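Local coordinates for folylpolyglutamate synthase (FolC) (Helicobacter pylori, PDB 6K8C), which probably uses ATP to add glutamate to dihydropteroate, forming dihydrofolate, and to extend the polyglutamate tail of tetrahydrofolates, at residues 67-72 with 249-254; 74-79 with 136-141. All coordinates share one frame; numbering follows the deposited sequence.

Both contacts are built on the eight-stranded mixed sheet and its helices, in a P-loop NTPase type of fold. Their centres are about 11 Å apart. Interaction 1 packs helix 58-70 against helix 241-254. Interaction 2 pairs strands 76-79 and 138-142 of the sheet beneath. Along the chain, helix 58-70 leads directly into strand 76-79. Strand 138-142 comes later, and helix 241-254 comes last, so both segments of interaction 2 fall between those of interaction 1. Leu69 joins the two contacts. Its methyls touch Phe251 and Leu254, and it also packs on Val76 and Tyr138, so the helix layer and the sheet share one hydrophobic core.

Interaction 1 of 2, residues 67-72 with 249-254; sequences LLLADQ and KAFETL
Phe251 overlaps Leu68, Leu69 and Gln72 on the last part of helix 58-70 and the loop after it. This is side-by-side helix packing on one face of the central sheet in a P-loop NTPase fold, the middle domain of Mur-type ligases. The closest pair of CA atoms, those of Leu68 and Phe251, is 7.1 Å apart. No hydrogen bond crosses between the two segments, so apolar contact carries this junction.

Phe251 bridges much of the gap. Its CG stands opposite the backbone N (chi1 174°), and this sends the ring across to the other helix. Leu68 CB meets the ring obliquely, 3.6 Å from Phe251 CD1. The backbone is touched as well, with Leu68 O 3.6 Å from Phe251 CE1. Leu69 points the opposite way to Phe251 and slides past it, so the two side chains interleave. Its methyl CD2 comes 3.9 Å from Phe251 CD1. The other methyl, Leu69 CD1, approaches Leu254 CD1 at 4.3 Å.

Gln72 meets the rim of the ring. Its CG sits at the ring edge, in the plane, 3.8 Å from Phe251 CZ. The side chain bends at chi2, which keeps NE2 near Phe251 CZ as well, with the amide plane turned 57° from the ring. Gln72 also touches Asn258, Gln260 and Val262 in a nearby loop. Leu65, further back on helix 58-70, packs on Ala250, Phe251 and Leu254.

Beneath helix 241-254, Ala250 rests on Leu159 and Val161 of strand 159-162 and on Ile193 of strand 191-194. One carbonyl in this last turn is held twice. Lys249 O accepts Thr253 N at 2.9 Å and Thr253 OG1 at 2.7 Å, and the two donors approach it from opposite faces of its plane.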
ATOM      1  N   LEU A  67       4.743 -12.014   5.521  1.00 25.16           N
ATOM      2  CA  LEU A  67       5.947 -12.440   6.234  1.00 29.81           C
ATOM      3  C   LEU A  67       5.653 -13.601   7.176  1.00 29.59           C
ATOM      4  O   LEU A  67       6.453 -14.539   7.276  1.00 28.85           O
ATOM      5  CB  LEU A  67       6.554 -11.267   7.008  1.00 24.33           C
ATOM      6  CG  LEU A  67       7.090 -10.125   6.139  1.00 32.63           C
ATOM      7  CD1 LEU A  67       7.610  -8.975   7.000  1.00 29.54           C
ATOM      8  CD2 LEU A  67       8.160 -10.627   5.160  1.00 32.55           C
ATOM      9  N   LEU A  68       4.516 -13.557   7.874  1.00 27.02           N
ATOM     10  CA  LEU A  68       4.159 -14.655   8.769  1.00 26.68           C
ATOM     11  C   LEU A  68       3.974 -15.955   7.994  1.00 29.94           C
ATOM     12  O   LEU A  68       4.449 -17.015   8.413  1.00 28.11           O
ATOM     13  CB  LEU A  68       2.889 -14.309   9.550  1.00 26.41           C
ATOM     14  CG  LEU A  68       2.993 -13.186  10.580  1.00 28.05           C
ATOM     15  CD1 LEU A  68       1.613 -12.653  10.925  1.00 28.14           C
ATOM     16  CD2 LEU A  68       3.727 -13.659  11.830  1.00 34.61           C
ATOM     17  N   LEU A  69       3.275 -15.891   6.858  1.00 27.78           N
ATOM     18  CA  LEU A  69       3.068 -17.091   6.052  1.00 27.23           C
ATOM     19  C   LEU A  69       4.388 -17.622   5.509  1.00 36.25           C
ATOM     20  O   LEU A  69       4.642 -18.834   5.543  1.00 30.25           O
ATOM     21  CB  LEU A  69       2.091 -16.791   4.912  1.00 24.17           C
ATOM     22  CG  LEU A  69       0.668 -16.460   5.365  1.00 31.01           C
ATOM     23  CD1 LEU A  69      -0.158 -15.866   4.229  1.00 29.85           C
ATOM     24  CD2 LEU A  69      -0.004 -17.701   5.922  1.00 28.29           C
ATOM     25  N   ALA A  70       5.249 -16.726   5.015  1.00 26.84           N
ATOM     26  CA  ALA A  70       6.556 -17.143   4.516  1.00 34.88           C
ATOM     27  C   ALA A  70       7.387 -17.805   5.606  1.00 31.01           C
ATOM     28  O   ALA A  70       8.170 -18.717   5.317  1.00 33.01           O
ATOM     29  CB  ALA A  70       7.304 -15.942   3.932  1.00 28.50           C
ATOM     30  N   ASP A  71       7.223 -17.368   6.858  1.00 29.91           N
ATOM     31  CA  ASP A  71       7.931 -17.977   7.981  1.00 31.08           C
ATOM     32  C   ASP A  71       7.473 -19.404   8.260  1.00 37.83           C
ATOM     33  O   ASP A  71       8.167 -20.133   8.976  1.00 35.24           O
ATOM     34  CB  ASP A  71       7.750 -17.132   9.241  1.00 33.19           C
ATOM     35  CG  ASP A  71       8.933 -16.229   9.510  1.00 47.21           C
ATOM     36  OD1 ASP A  71       9.917 -16.300   8.745  1.00 43.13           O
ATOM     37  OD2 ASP A  71       8.878 -15.444  10.482  1.00 49.65           O
ATOM     38  N   GLN A  72       6.317 -19.810   7.736  1.00 29.73           N
ATOM     39  CA  GLN A  72       5.875 -21.194   7.800  1.00 30.28           C
ATOM     40  C   GLN A  72       6.254 -21.982   6.557  1.00 34.55           C
ATOM     41  O   GLN A  72       5.668 -23.039   6.302  1.00 39.12           O
ATOM     42  CB  GLN A  72       4.364 -21.257   8.024  1.00 33.99           C
ATOM     43  CG  GLN A  72       3.928 -20.598   9.310  1.00 26.62           C
ATOM     44  CD  GLN A  72       4.579 -21.237  10.525  1.00 43.59           C
ATOM     45  OE1 GLN A  72       4.742 -22.454  10.586  1.00 42.33           O
ATOM     46  NE2 GLN A  72       4.961 -20.416  11.495  1.00 33.66           N
ATOM     47  N   LYS A 249      -4.376 -12.076  13.231  1.00 25.07           N
ATOM     48  CA  LYS A 249      -5.687 -12.722  13.223  1.00 25.21           C
ATOM     49  C   LYS A 249      -5.959 -13.399  11.885  1.00 25.56           C
ATOM     50  O   LYS A 249      -6.532 -14.495  11.839  1.00 27.81           O
ATOM     51  CB  LYS A 249      -6.779 -11.700  13.534  1.00 22.83           C
ATOM     52  CG  LYS A 249      -8.145 -12.322  13.787  1.00 32.93           C
ATOM     53  CD  LYS A 249      -8.075 -13.283  14.966  1.00 41.74           C
ATOM     54  CE  LYS A 249      -9.314 -13.196  15.830  1.00 52.30           C
ATOM     55  NZ  LYS A 249      -9.139 -13.953  17.100  1.00 49.21           N
ATOM     56  N   ALA A 250      -5.580 -12.747  10.783  1.00 24.73           N
ATOM     57  CA  ALA A 250      -5.687 -13.379   9.470  1.00 21.29           C
ATOM     58  C   ALA A 250      -4.863 -14.656   9.414  1.00 25.28           C
ATOM     59  O   ALA A 250      -5.347 -15.702   8.959  1.00 23.74           O
ATOM     60  CB  ALA A 250      -5.245 -12.401   8.378  1.00 21.98           C
ATOM     61  N   PHE A 251      -3.614 -14.583   9.882  1.00 23.57           N
ATOM     62  CA  PHE A 251      -2.732 -15.746   9.914  1.00 25.05           C
ATOM     63  C   PHE A 251      -3.366 -16.897  10.685  1.00 24.97           C
ATOM     64  O   PHE A 251      -3.410 -18.037  10.205  1.00 27.65           O
ATOM     65  CB  PHE A 251      -1.392 -15.346  10.542  1.00 26.25           C
ATOM     66  CG  PHE A 251      -0.442 -16.496  10.757  1.00 21.91           C
ATOM     67  CD1 PHE A 251       0.417 -16.895   9.745  1.00 24.96           C
ATOM     68  CD2 PHE A 251      -0.397 -17.163  11.974  1.00 29.90           C
ATOM     69  CE1 PHE A 251       1.299 -17.948   9.935  1.00 30.98           C
ATOM     70  CE2 PHE A 251       0.478 -18.215  12.170  1.00 30.53           C
ATOM     71  CZ  PHE A 251       1.329 -18.609  11.149  1.00 28.16           C
ATOM     72  N   GLU A 252      -3.854 -16.615  11.894  1.00 25.21           N
ATOM     73  CA  GLU A 252      -4.475 -17.652  12.711  1.00 28.46           C
ATOM     74  C   GLU A 252      -5.752 -18.188  12.071  1.00 34.96           C
ATOM     75  O   GLU A 252      -6.094 -19.361  12.259  1.00 30.00           O
ATOM     76  CB  GLU A 252      -4.765 -17.099  14.111  1.00 30.24           C
ATOM     77  CG  GLU A 252      -3.507 -16.635  14.842  1.00 33.68           C
ATOM     78  CD  GLU A 252      -3.802 -15.914  16.144  1.00 42.28           C
ATOM     79  OE1 GLU A 252      -4.978 -15.573  16.387  1.00 46.35           O
ATOM     80  OE2 GLU A 252      -2.852 -15.687  16.925  1.00 48.04           O
ATOM     81  N   THR A 253      -6.477 -17.348  11.327  1.00 31.00           N
ATOM     82  CA  THR A 253      -7.702 -17.807  10.676  1.00 29.28           C
ATOM     83  C   THR A 253      -7.385 -18.729   9.507  1.00 32.71           C
ATOM     84  O   THR A 253      -8.101 -19.710   9.268  1.00 28.12           O
ATOM     85  CB  THR A 253      -8.534 -16.609  10.208  1.00 32.40           C
ATOM     86  OG1 THR A 253      -8.841 -15.774  11.330  1.00 27.35           O
ATOM     87  CG2 THR A 253      -9.846 -17.065   9.572  1.00 28.13           C
ATOM     88  N   LEU A 254      -6.309 -18.434   8.772  1.00 25.65           N
ATOM     89  CA  LEU A 254      -5.891 -19.307   7.685  1.00 31.42           C
ATOM     90  C   LEU A 254      -5.307 -20.613   8.205  1.00 31.94           C
ATOM     91  O   LEU A 254      -5.477 -21.659   7.571  1.00 30.45           O
ATOM     92  CB  LEU A 254      -4.867 -18.591   6.802  1.00 30.86           C
ATOM     93  CG  LEU A 254      -5.350 -17.331   6.073  1.00 32.35           C
ATOM     94  CD1 LEU A 254      -4.160 -16.502   5.605  1.00 26.30           C
ATOM     95  CD2 LEU A 254      -6.247 -17.704   4.897  1.00 30.07           C
TER

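Interaction 2 of 2, residues 74-79 with 136-141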
ATOM      1  N   PHE A  74       5.749 -21.217   3.432  1.00 36.72           N
ATOM      2  CA  PHE A  74       4.763 -21.122   2.366  1.00 34.25           C
ATOM      3  C   PHE A  74       5.251 -20.156   1.296  1.00 28.09           C
ATOM      4  O   PHE A  74       5.936 -19.170   1.586  1.00 33.16           O
ATOM      5  CB  PHE A  74       3.403 -20.658   2.892  1.00 30.69           C
ATOM      6  CG  PHE A  74       2.653 -21.711   3.655  1.00 34.65           C
ATOM      7  CD1 PHE A  74       2.304 -22.908   3.051  1.00 37.69           C
ATOM      8  CD2 PHE A  74       2.288 -21.498   4.973  1.00 35.15           C
ATOM      9  CE1 PHE A  74       1.611 -23.879   3.753  1.00 40.75           C
ATOM     10  CE2 PHE A  74       1.595 -22.461   5.680  1.00 35.10           C
ATOM     11  CZ  PHE A  74       1.257 -23.653   5.074  1.00 33.96           C
ATOM     12  N   LYS A  75       4.896 -20.455   0.051  1.00 30.97           N
ATOM     13  CA  LYS A  75       5.176 -19.566  -1.068  1.00 31.67           C
ATOM     14  C   LYS A  75       4.040 -18.559  -1.179  1.00 27.15           C
ATOM     15  O   LYS A  75       2.871 -18.945  -1.287  1.00 30.86           O
ATOM     16  CB  LYS A  75       5.336 -20.363  -2.364  1.00 30.93           C
ATOM     17  CG  LYS A  75       6.610 -21.189  -2.416  1.00 37.69           C
ATOM     18  CD  LYS A  75       6.877 -21.705  -3.826  1.00 52.37           C
ATOM     19  CE  LYS A  75       7.105 -23.210  -3.840  1.00 64.17           C
ATOM     20  NZ  LYS A  75       6.411 -23.866  -4.987  1.00 57.85           N
ATOM     21  N   VAL A  76       4.377 -17.271  -1.136  1.00 30.48           N
ATOM     22  CA  VAL A  76       3.385 -16.204  -1.083  1.00 27.76           C
ATOM     23  C   VAL A  76       3.780 -15.096  -2.051  1.00 25.96           C
ATOM     24  O   VAL A  76       4.948 -14.700  -2.115  1.00 26.66           O
ATOM     25  CB  VAL A  76       3.245 -15.626   0.345  1.00 24.62           C
ATOM     26  CG1 VAL A  76       2.088 -14.629   0.410  1.00 26.21           C
ATOM     27  CG2 VAL A  76       3.058 -16.738   1.366  1.00 26.89           C
ATOM     28  N   LEU A  77       2.800 -14.569  -2.776  1.00 26.19           N
ATOM     29  CA  LEU A  77       2.969 -13.343  -3.540  1.00 24.16           C
ATOM     30  C   LEU A  77       2.089 -12.257  -2.943  1.00 23.03           C
ATOM     31  O   LEU A  77       0.888 -12.466  -2.746  1.00 26.20           O
ATOM     32  CB  LEU A  77       2.615 -13.538  -5.016  1.00 24.29           C
ATOM     33  CG  LEU A  77       3.010 -12.321  -5.862  1.00 27.38           C
ATOM     34  CD1 LEU A  77       3.536 -12.787  -7.204  1.00 26.79           C
ATOM     35  CD2 LEU A  77       1.857 -11.340  -6.052  1.00 27.49           C
ATOM     36  N   HIS A  78       2.686 -11.098  -2.680  1.00 24.77           N
ATOM     37  CA  HIS A  78       1.972  -9.937  -2.169  1.00 26.76           C
ATOM     38  C   HIS A  78       1.895  -8.894  -3.275  1.00 22.26           C
ATOM     39  O   HIS A  78       2.924  -8.363  -3.708  1.00 24.10           O
ATOM     40  CB  HIS A  78       2.663  -9.363  -0.933  1.00 22.65           C
ATOM     41  CG  HIS A  78       1.907  -8.246  -0.287  1.00 24.20           C
ATOM     42  ND1 HIS A  78       2.508  -7.319   0.538  1.00 23.70           N
ATOM     43  CD2 HIS A  78       0.597  -7.913  -0.336  1.00 22.50           C
ATOM     44  CE1 HIS A  78       1.597  -6.468   0.976  1.00 21.84           C
ATOM     45  NE2 HIS A  78       0.429  -6.805   0.461  1.00 24.10           N
ATOM     46  N   PHE A  79       0.680  -8.607  -3.721  1.00 23.25           N
ATOM     47  CA  PHE A  79       0.416  -7.684  -4.818  1.00 22.83           C
ATOM     48  C   PHE A  79      -0.083  -6.368  -4.235  1.00 22.86           C
ATOM     49  O   PHE A  79      -1.122  -6.345  -3.577  1.00 24.41           O
ATOM     50  CB  PHE A  79      -0.626  -8.293  -5.755  1.00 24.69           C
ATOM     51  CG  PHE A  79      -1.091  -7.377  -6.852  1.00 25.25           C
ATOM     52  CD1 PHE A  79      -0.205  -6.897  -7.798  1.00 27.90           C
ATOM     53  CD2 PHE A  79      -2.432  -7.030  -6.952  1.00 30.10           C
ATOM     54  CE1 PHE A  79      -0.642  -6.074  -8.817  1.00 26.59           C
ATOM     55  CE2 PHE A  79      -2.877  -6.207  -7.969  1.00 31.45           C
ATOM     56  CZ  PHE A  79      -1.982  -5.732  -8.902  1.00 26.14           C
ATOM     57  N   CYS A 136       2.282 -20.470  -6.091  1.00 31.64           N
ATOM     58  CA  CYS A 136       2.300 -19.999  -4.716  1.00 27.40           C
ATOM     59  C   CYS A 136       1.252 -20.725  -3.884  1.00 28.28           C
ATOM     60  O   CYS A 136       0.244 -21.216  -4.398  1.00 30.11           O
ATOM     61  CB  CYS A 136       2.050 -18.491  -4.654  1.00 30.38           C
ATOM     62  SG  CYS A 136       3.474 -17.514  -5.110  1.00 32.38           S
ATOM     63  N   ASP A 137       1.504 -20.783  -2.576  1.00 35.04           N
ATOM     64  CA  ASP A 137       0.494 -21.295  -1.662  1.00 30.13           C
ATOM     65  C   ASP A 137      -0.551 -20.240  -1.330  1.00 28.78           C
ATOM     66  O   ASP A 137      -1.723 -20.575  -1.121  1.00 28.62           O
ATOM     67  CB  ASP A 137       1.160 -21.799  -0.379  1.00 28.66           C
ATOM     68  CG  ASP A 137       2.167 -22.896  -0.644  1.00 33.41           C
ATOM     69  OD1 ASP A 137       1.748 -23.972  -1.108  1.00 36.93           O
ATOM     70  OD2 ASP A 137       3.372 -22.679  -0.405  1.00 32.35           O
ATOM     71  N   TYR A 138      -0.149 -18.974  -1.274  1.00 28.52           N
ATOM     72  CA  TYR A 138      -1.041 -17.889  -0.899  1.00 26.94           C
ATOM     73  C   TYR A 138      -0.782 -16.696  -1.803  1.00 25.52           C
ATOM     74  O   TYR A 138       0.362 -16.426  -2.182  1.00 24.76           O
ATOM     75  CB  TYR A 138      -0.856 -17.476   0.572  1.00 24.03           C
ATOM     76  CG  TYR A 138      -1.291 -18.546   1.547  1.00 28.24           C
ATOM     77  CD1 TYR A 138      -2.602 -18.610   2.001  1.00 33.58           C
ATOM     78  CD2 TYR A 138      -0.389 -19.500   2.007  1.00 29.34           C
ATOM     79  CE1 TYR A 138      -3.004 -19.596   2.890  1.00 33.81           C
ATOM     80  CE2 TYR A 138      -0.780 -20.487   2.886  1.00 29.17           C
ATOM     81  CZ  TYR A 138      -2.088 -20.534   3.325  1.00 33.21           C
ATOM     82  OH  TYR A 138      -2.479 -21.519   4.210  1.00 33.07           O
ATOM     83  N   LEU A 139      -1.855 -15.993  -2.144  1.00 28.15           N
ATOM     84  CA  LEU A 139      -1.787 -14.754  -2.908  1.00 26.96           C
ATOM     85  C   LEU A 139      -2.471 -13.676  -2.078  1.00 21.98           C
ATOM     86  O   LEU A 139      -3.687 -13.736  -1.858  1.00 26.32           O
ATOM     87  CB  LEU A 139      -2.449 -14.915  -4.274  1.00 26.00           C
ATOM     88  CG  LEU A 139      -2.611 -13.638  -5.101  1.00 29.48           C
ATOM     89  CD1 LEU A 139      -1.258 -12.992  -5.356  1.00 28.32           C
ATOM     90  CD2 LEU A 139      -3.330 -13.936  -6.410  1.00 29.23           C
ATOM     91  N   VAL A 140      -1.688 -12.726  -1.577  1.00 24.57           N
ATOM     92  CA  VAL A 140      -2.203 -11.604  -0.798  1.00 26.26           C
ATOM     93  C   VAL A 140      -2.416 -10.458  -1.778  1.00 26.31           C
ATOM     94  O   VAL A 140      -1.455  -9.874  -2.286  1.00 27.36           O
ATOM     95  CB  VAL A 140      -1.258 -11.212   0.348  1.00 25.67           C
ATOM     96  CG1 VAL A 140      -1.888 -10.106   1.203  1.00 23.18           C
ATOM     97  CG2 VAL A 140      -0.959 -12.425   1.232  1.00 21.46           C
ATOM     98  N   LEU A 141      -3.681 -10.147  -2.038  1.00 27.76           N
ATOM     99  CA  LEU A 141      -4.106  -9.335  -3.174  1.00 23.66           C
ATOM    100  C   LEU A 141      -4.714  -8.040  -2.652  1.00 26.11           C
ATOM    101  O   LEU A 141      -5.822  -8.045  -2.104  1.00 30.33           O
ATOM    102  CB  LEU A 141      -5.117 -10.115  -4.015  1.00 33.48           C
ATOM    103  CG  LEU A 141      -5.362  -9.791  -5.485  1.00 40.05           C
ATOM    104  CD1 LEU A 141      -4.153 -10.142  -6.329  1.00 38.55           C
ATOM    105  CD2 LEU A 141      -6.587 -10.554  -5.956  1.00 43.72           C
TER
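Strands 76-79 and 138-141 run parallel, with axes 4.8 Å apart at closest and 10° between their directions, and their hydrogen bonds zigzag from Lys75 O to Phe79 N. Tyr138 O receives Leu77 N, Leu77 O receives Val140 N, and Val140 O receives Phe79 N at 2.9 Å.

The start of the pair has extra bonds. Lys75 O takes Tyr138 N nearly along its C=O direction, and Asp137 N in a strongly bent bond (131°), tilted from the carbonyl plane. Asp137 OD2 uses its anti lone pair to accept Lys75 N at 2.7 Å, almost straight. The same oxygen lies at the edge of the Phe74 ring. Tyr138 points its own edge at a face of Phe74 in a T-shaped stack, with CE2 3.7 Å from Phe74 CG.

Side chains then alternate between the two faces of the sheet. On one, Val76 CG1 meets Val140 CG2 at 3.8 Å. His78 CG is anti to the backbone N (chi1 -175°), which brings the ring edge to Val140 O. On the other, Leu77 CD2 lies 3.6 Å from Leu139 CD1, and Phe79 CD2 meets Leu141 CD1 obliquely at 3.6 Å.

Helix 58-70 covers the Val76 and His78 face, where Arg63 NE hydrogen-bonds His78 ND1. Helix 121-132 packs on Leu77 and Phe79, completing an alpha/beta/alpha sandwich here. Strands 91-93 and 48-53 flank the pair within the sheet.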